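Local structure of endolysin (Escherichia coli O157 typing phage 15, 7M5I) at residues 85-98 with 145-158. The protein probably hydrolyses the beta-1,4 glycosidic linkages of host peptidoglycan as a phage lysozyme, helping to lyse the bacterium and release new virions. Numbering follows the deposited sequence.
Sequences QNEFDALVSETYNI and RRRMEADIYLDSVY
Helix 85-98 and the last turns of helix 140-155 pack antiparallel in this mainly helical glycosyl hydrolase 24 lysozyme; the segment axes approach to 7.3 Å, with 158° between their N-to-C directions. Small Ala-90, its CB directed toward the other helix, is consistent with this closeness, CB lying 3.6 Å from Tyr-153 CB. Glu-87 CG sits over a face of the Tyr-153 ring, a CH-pi contact 3.9 Å from the centroid; His-112 bonds the ring's hydroxyl and Lys-117 pairs with Glu-87. Beyond the helix end and positive-phi Ser-156, Tyr-158 OH donates to the anti lone pair of Asp-89 OD2 at 2.6 Å, an oxygen shared with Ser-10. Asn-86 ND2 bonds Ile-152 O in the carbonyl plane (3.0 Å). At the far end lies a buried salt-bridge network. Ser-93 OG (2.6 Å) and Arg-145 NE both bond Glu-149 OE2, while Arg-146 NE and NH1 grip Glu-149 OE1 side-on. Arg-145 forms a long, weak ion pair with Glu-21, a predicted active-site proton donor/acceptor. The Glu-94 carboxylate stacks on the Arg-146 guanidinium, paired by charge alone. Asn-97 (chi1 176°, CG opposite the backbone N) brings OD1 to that guanidinium's edge, where Arg-146 NH1 and NH2 each donate at 2.9 Å.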
# COMPACT_ATOMS: atom_id res chain seq x y z
N GLN A 85 -3.73 10.65 11.30
CA GLN A 85 -2.51 9.93 10.89
C GLN A 85 -2.87 8.51 10.45
O GLN A 85 -2.28 8.02 9.47
CB GLN A 85 -1.49 9.89 12.03
CG GLN A 85 -0.16 9.31 11.58
CD GLN A 85 0.49 10.09 10.45
OE1 GLN A 85 0.75 11.32 10.52
NE2 GLN A 85 0.75 9.40 9.37
N ASN A 86 -3.77 7.85 11.17
CA ASN A 86 -4.12 6.43 10.89
C ASN A 86 -4.94 6.39 9.60
O ASN A 86 -4.78 5.44 8.83
CB ASN A 86 -4.82 5.76 12.07
CG ASN A 86 -6.03 6.50 12.56
OD1 ASN A 86 -5.84 7.54 13.20
ND2 ASN A 86 -7.23 6.00 12.30
N GLU A 87 -5.81 7.35 9.34
CA GLU A 87 -6.53 7.39 8.05
C GLU A 87 -5.52 7.54 6.91
O GLU A 87 -5.61 6.76 5.90
CB GLU A 87 -7.52 8.54 8.00
CG GLU A 87 -8.75 8.32 8.85
CD GLU A 87 -9.55 9.60 9.13
OE1 GLU A 87 -9.10 10.69 8.66
OE2 GLU A 87 -10.62 9.49 9.73
N PHE A 88 -4.55 8.44 7.06
CA PHE A 88 -3.49 8.66 6.03
C PHE A 88 -2.69 7.36 5.86
O PHE A 88 -2.50 6.91 4.68
CB PHE A 88 -2.57 9.80 6.42
CG PHE A 88 -1.61 10.15 5.31
CD1 PHE A 88 -2.06 10.83 4.17
CD2 PHE A 88 -0.28 9.80 5.39
CE1 PHE A 88 -1.17 11.20 3.17
CE2 PHE A 88 0.61 10.17 4.39
CZ PHE A 88 0.15 10.85 3.27
N ASP A 89 -2.25 6.74 6.94
CA ASP A 89 -1.46 5.49 6.86
C ASP A 89 -2.22 4.43 6.06
O ASP A 89 -1.60 3.74 5.16
CB ASP A 89 -1.06 4.96 8.22
CG ASP A 89 -0.05 5.78 8.99
OD1 ASP A 89 0.67 6.61 8.38
OD2 ASP A 89 0.00 5.56 10.25
N ALA A 90 -3.49 4.23 6.37
CA ALA A 90 -4.33 3.23 5.70
C ALA A 90 -4.48 3.55 4.22
O ALA A 90 -4.36 2.63 3.36
CB ALA A 90 -5.66 3.09 6.36
N LEU A 91 -4.77 4.80 3.88
CA LEU A 91 -4.95 5.20 2.46
C LEU A 91 -3.63 5.01 1.70
O LEU A 91 -3.69 4.51 0.59
CB LEU A 91 -5.40 6.66 2.40
CG LEU A 91 -6.80 6.90 2.97
CD1 LEU A 91 -7.04 8.41 3.09
CD2 LEU A 91 -7.90 6.27 2.14
N VAL A 92 -2.50 5.29 2.32
CA VAL A 92 -1.18 5.10 1.63
C VAL A 92 -0.93 3.61 1.45
O VAL A 92 -0.63 3.20 0.32
CB VAL A 92 -0.03 5.78 2.38
CG1 VAL A 92 1.34 5.39 1.81
CG2 VAL A 92 -0.18 7.29 2.31
N SER A 93 -1.13 2.80 2.50
CA SER A 93 -0.98 1.31 2.38
C SER A 93 -1.82 0.78 1.20
O SER A 93 -1.31 0.01 0.35
CB SER A 93 -1.30 0.63 3.65
OG SER A 93 -1.11 -0.77 3.51
N GLU A 94 -3.09 1.13 1.11
CA GLU A 94 -3.98 0.60 0.06
C GLU A 94 -3.54 1.13 -1.31
O GLU A 94 -3.51 0.30 -2.30
CB GLU A 94 -5.44 0.90 0.34
CG GLU A 94 -6.35 0.34 -0.74
CD GLU A 94 -7.75 -0.05 -0.36
OE1 GLU A 94 -8.53 -0.47 -1.26
OE2 GLU A 94 -8.06 -0.01 0.83
N THR A 95 -3.20 2.42 -1.40
CA THR A 95 -2.80 3.02 -2.69
C THR A 95 -1.50 2.35 -3.17
O THR A 95 -1.35 2.15 -4.38
CB THR A 95 -2.62 4.54 -2.56
OG1 THR A 95 -3.85 5.07 -2.07
CG2 THR A 95 -2.28 5.20 -3.87
N TYR A 96 -0.60 2.03 -2.26
CA TYR A 96 0.68 1.37 -2.57
C TYR A 96 0.43 0.02 -3.26
O TYR A 96 1.26 -0.44 -4.09
CB TYR A 96 1.50 1.20 -1.30
CG TYR A 96 2.90 0.72 -1.61
CD1 TYR A 96 3.69 1.49 -2.45
CD2 TYR A 96 3.42 -0.46 -1.11
CE1 TYR A 96 4.98 1.10 -2.77
CE2 TYR A 96 4.71 -0.86 -1.42
CZ TYR A 96 5.50 -0.08 -2.24
OH TYR A 96 6.74 -0.43 -2.68
N ASN A 97 -0.70 -0.61 -2.97
CA ASN A 97 -1.08 -1.92 -3.54
C ASN A 97 -1.90 -1.72 -4.80
O ASN A 97 -1.62 -2.39 -5.83
CB ASN A 97 -1.78 -2.73 -2.44
CG ASN A 97 -2.30 -4.07 -2.92
OD1 ASN A 97 -3.48 -4.32 -2.88
ND2 ASN A 97 -1.41 -4.88 -3.49
N ILE A 98 -2.89 -0.85 -4.82
CA ILE A 98 -3.82 -0.77 -5.99
C ILE A 98 -3.28 0.20 -7.06
O ILE A 98 -3.73 0.09 -8.21
CB ILE A 98 -5.26 -0.45 -5.59
CG1 ILE A 98 -5.42 1.00 -5.11
CG2 ILE A 98 -5.77 -1.47 -4.60
CD1 ILE A 98 -6.82 1.40 -4.87
N ARG A 145 -5.71 -8.28 3.68
CA ARG A 145 -5.01 -7.00 3.70
C ARG A 145 -6.04 -5.88 3.76
O ARG A 145 -5.83 -4.95 4.59
CB ARG A 145 -4.10 -6.85 2.49
CG ARG A 145 -3.39 -5.51 2.45
CD ARG A 145 -2.36 -5.44 1.33
NE ARG A 145 -1.72 -4.15 1.31
CZ ARG A 145 -0.54 -3.92 0.75
NH1 ARG A 145 0.11 -4.92 0.14
NH2 ARG A 145 -0.01 -2.71 0.79
N ARG A 146 -7.11 -5.96 2.98
CA ARG A 146 -8.14 -4.89 2.98
C ARG A 146 -8.79 -4.78 4.37
O ARG A 146 -8.99 -3.60 4.84
CB ARG A 146 -9.19 -5.12 1.91
CG ARG A 146 -8.69 -4.99 0.48
CD ARG A 146 -8.31 -3.63 -0.01
NE ARG A 146 -6.93 -3.33 0.15
CZ ARG A 146 -5.95 -3.57 -0.74
NH1 ARG A 146 -4.71 -3.31 -0.42
NH2 ARG A 146 -6.21 -4.17 -1.90
N ARG A 147 -9.13 -5.89 5.00
CA ARG A 147 -9.77 -5.78 6.33
C ARG A 147 -8.77 -5.17 7.34
O ARG A 147 -9.21 -4.31 8.19
CB ARG A 147 -10.45 -7.06 6.78
CG ARG A 147 -9.50 -8.16 7.10
CD ARG A 147 -9.34 -8.34 8.60
NE ARG A 147 -8.35 -9.37 8.78
CZ ARG A 147 -7.82 -9.72 9.95
NH1 ARG A 147 -8.30 -9.15 11.04
NH2 ARG A 147 -6.92 -10.66 10.04
N MET A 148 -7.48 -5.52 7.29
CA MET A 148 -6.49 -4.91 8.21
C MET A 148 -6.28 -3.41 7.90
O MET A 148 -6.12 -2.63 8.85
CB MET A 148 -5.19 -5.72 8.15
CG MET A 148 -5.35 -7.08 8.77
SD MET A 148 -3.74 -7.88 8.87
CE MET A 148 -4.05 -9.27 9.95
N GLU A 149 -6.34 -3.00 6.65
CA GLU A 149 -6.20 -1.56 6.29
C GLU A 149 -7.46 -0.82 6.78
O GLU A 149 -7.29 0.30 7.33
CB GLU A 149 -5.95 -1.36 4.80
CG GLU A 149 -4.54 -1.77 4.36
CD GLU A 149 -4.33 -1.99 2.86
OE1 GLU A 149 -5.36 -2.13 2.13
OE2 GLU A 149 -3.14 -1.96 2.44
N ALA A 150 -8.65 -1.40 6.67
CA ALA A 150 -9.89 -0.77 7.23
C ALA A 150 -9.77 -0.61 8.76
O ALA A 150 -10.22 0.44 9.31
CB ALA A 150 -11.10 -1.59 6.85
N ASP A 151 -9.18 -1.59 9.46
CA ASP A 151 -8.96 -1.48 10.92
C ASP A 151 -8.02 -0.30 11.23
O ASP A 151 -8.24 0.42 12.27
CB ASP A 151 -8.44 -2.79 11.51
CG ASP A 151 -9.45 -3.92 11.55
OD1 ASP A 151 -10.66 -3.63 11.53
OD2 ASP A 151 -9.01 -5.11 11.59
N ILE A 152 -6.98 -0.08 10.43
CA ILE A 152 -6.08 1.09 10.67
C ILE A 152 -6.93 2.35 10.47
O ILE A 152 -6.90 3.22 11.32
CB ILE A 152 -4.87 1.08 9.70
CG1 ILE A 152 -3.98 -0.15 9.92
CG2 ILE A 152 -4.08 2.36 9.83
CD1 ILE A 152 -2.91 -0.33 8.87
N TYR A 153 -7.66 2.42 9.35
CA TYR A 153 -8.35 3.64 8.89
C TYR A 153 -9.37 4.04 9.99
O TYR A 153 -9.46 5.25 10.38
CB TYR A 153 -9.02 3.40 7.54
CG TYR A 153 -9.83 4.58 7.06
CD1 TYR A 153 -11.16 4.70 7.43
CD2 TYR A 153 -9.27 5.57 6.28
CE1 TYR A 153 -11.91 5.80 7.04
CE2 TYR A 153 -10.00 6.69 5.90
CZ TYR A 153 -11.32 6.81 6.29
OH TYR A 153 -12.10 7.89 5.88
N LEU A 154 -10.20 3.09 10.43
CA LEU A 154 -11.33 3.42 11.36
C LEU A 154 -10.88 3.49 12.79
O LEU A 154 -11.33 4.44 13.50
CB LEU A 154 -12.41 2.35 11.26
CG LEU A 154 -13.25 2.36 10.00
CD1 LEU A 154 -14.12 1.11 9.97
CD2 LEU A 154 -14.06 3.67 9.93
N ASP A 155 -10.11 2.52 13.26
CA ASP A 155 -9.87 2.29 14.70
C ASP A 155 -8.42 2.56 15.12
O ASP A 155 -8.16 2.40 16.30
CB ASP A 155 -10.25 0.86 15.09
CG ASP A 155 -11.69 0.51 14.75
OD1 ASP A 155 -12.57 1.38 14.78
OD2 ASP A 155 -11.92 -0.67 14.42
N SER A 156 -7.51 2.91 14.21
CA SER A 156 -6.08 3.08 14.53
C SER A 156 -5.52 1.78 15.14
O SER A 156 -4.68 1.80 16.04
CB SER A 156 -5.90 4.36 15.42
OG SER A 156 -4.53 4.76 15.34
N VAL A 157 -5.99 0.63 14.66
CA VAL A 157 -5.53 -0.71 15.11
C VAL A 157 -4.66 -1.26 13.97
O VAL A 157 -5.18 -1.45 12.87
CB VAL A 157 -6.72 -1.65 15.41
CG1 VAL A 157 -6.33 -3.11 15.52
CG2 VAL A 157 -7.44 -1.22 16.66
N TYR A 158 -3.39 -1.44 14.26
CA TYR A 158 -2.35 -1.80 13.26
C TYR A 158 -2.01 -3.27 13.44
O TYR A 158 -2.26 -3.83 14.50
CB TYR A 158 -1.11 -0.95 13.45
CG TYR A 158 -1.28 0.49 13.05
CD1 TYR A 158 -1.95 1.40 13.88
CD2 TYR A 158 -0.72 0.97 11.89
CE1 TYR A 158 -2.08 2.73 13.52
CE2 TYR A 158 -0.88 2.29 11.51
CZ TYR A 158 -1.53 3.18 12.33
OH TYR A 158 -1.58 4.50 11.98
O HOH W 1 -11.25 7.28 10.79
O HOH W 2 1.58 -3.89 -2.46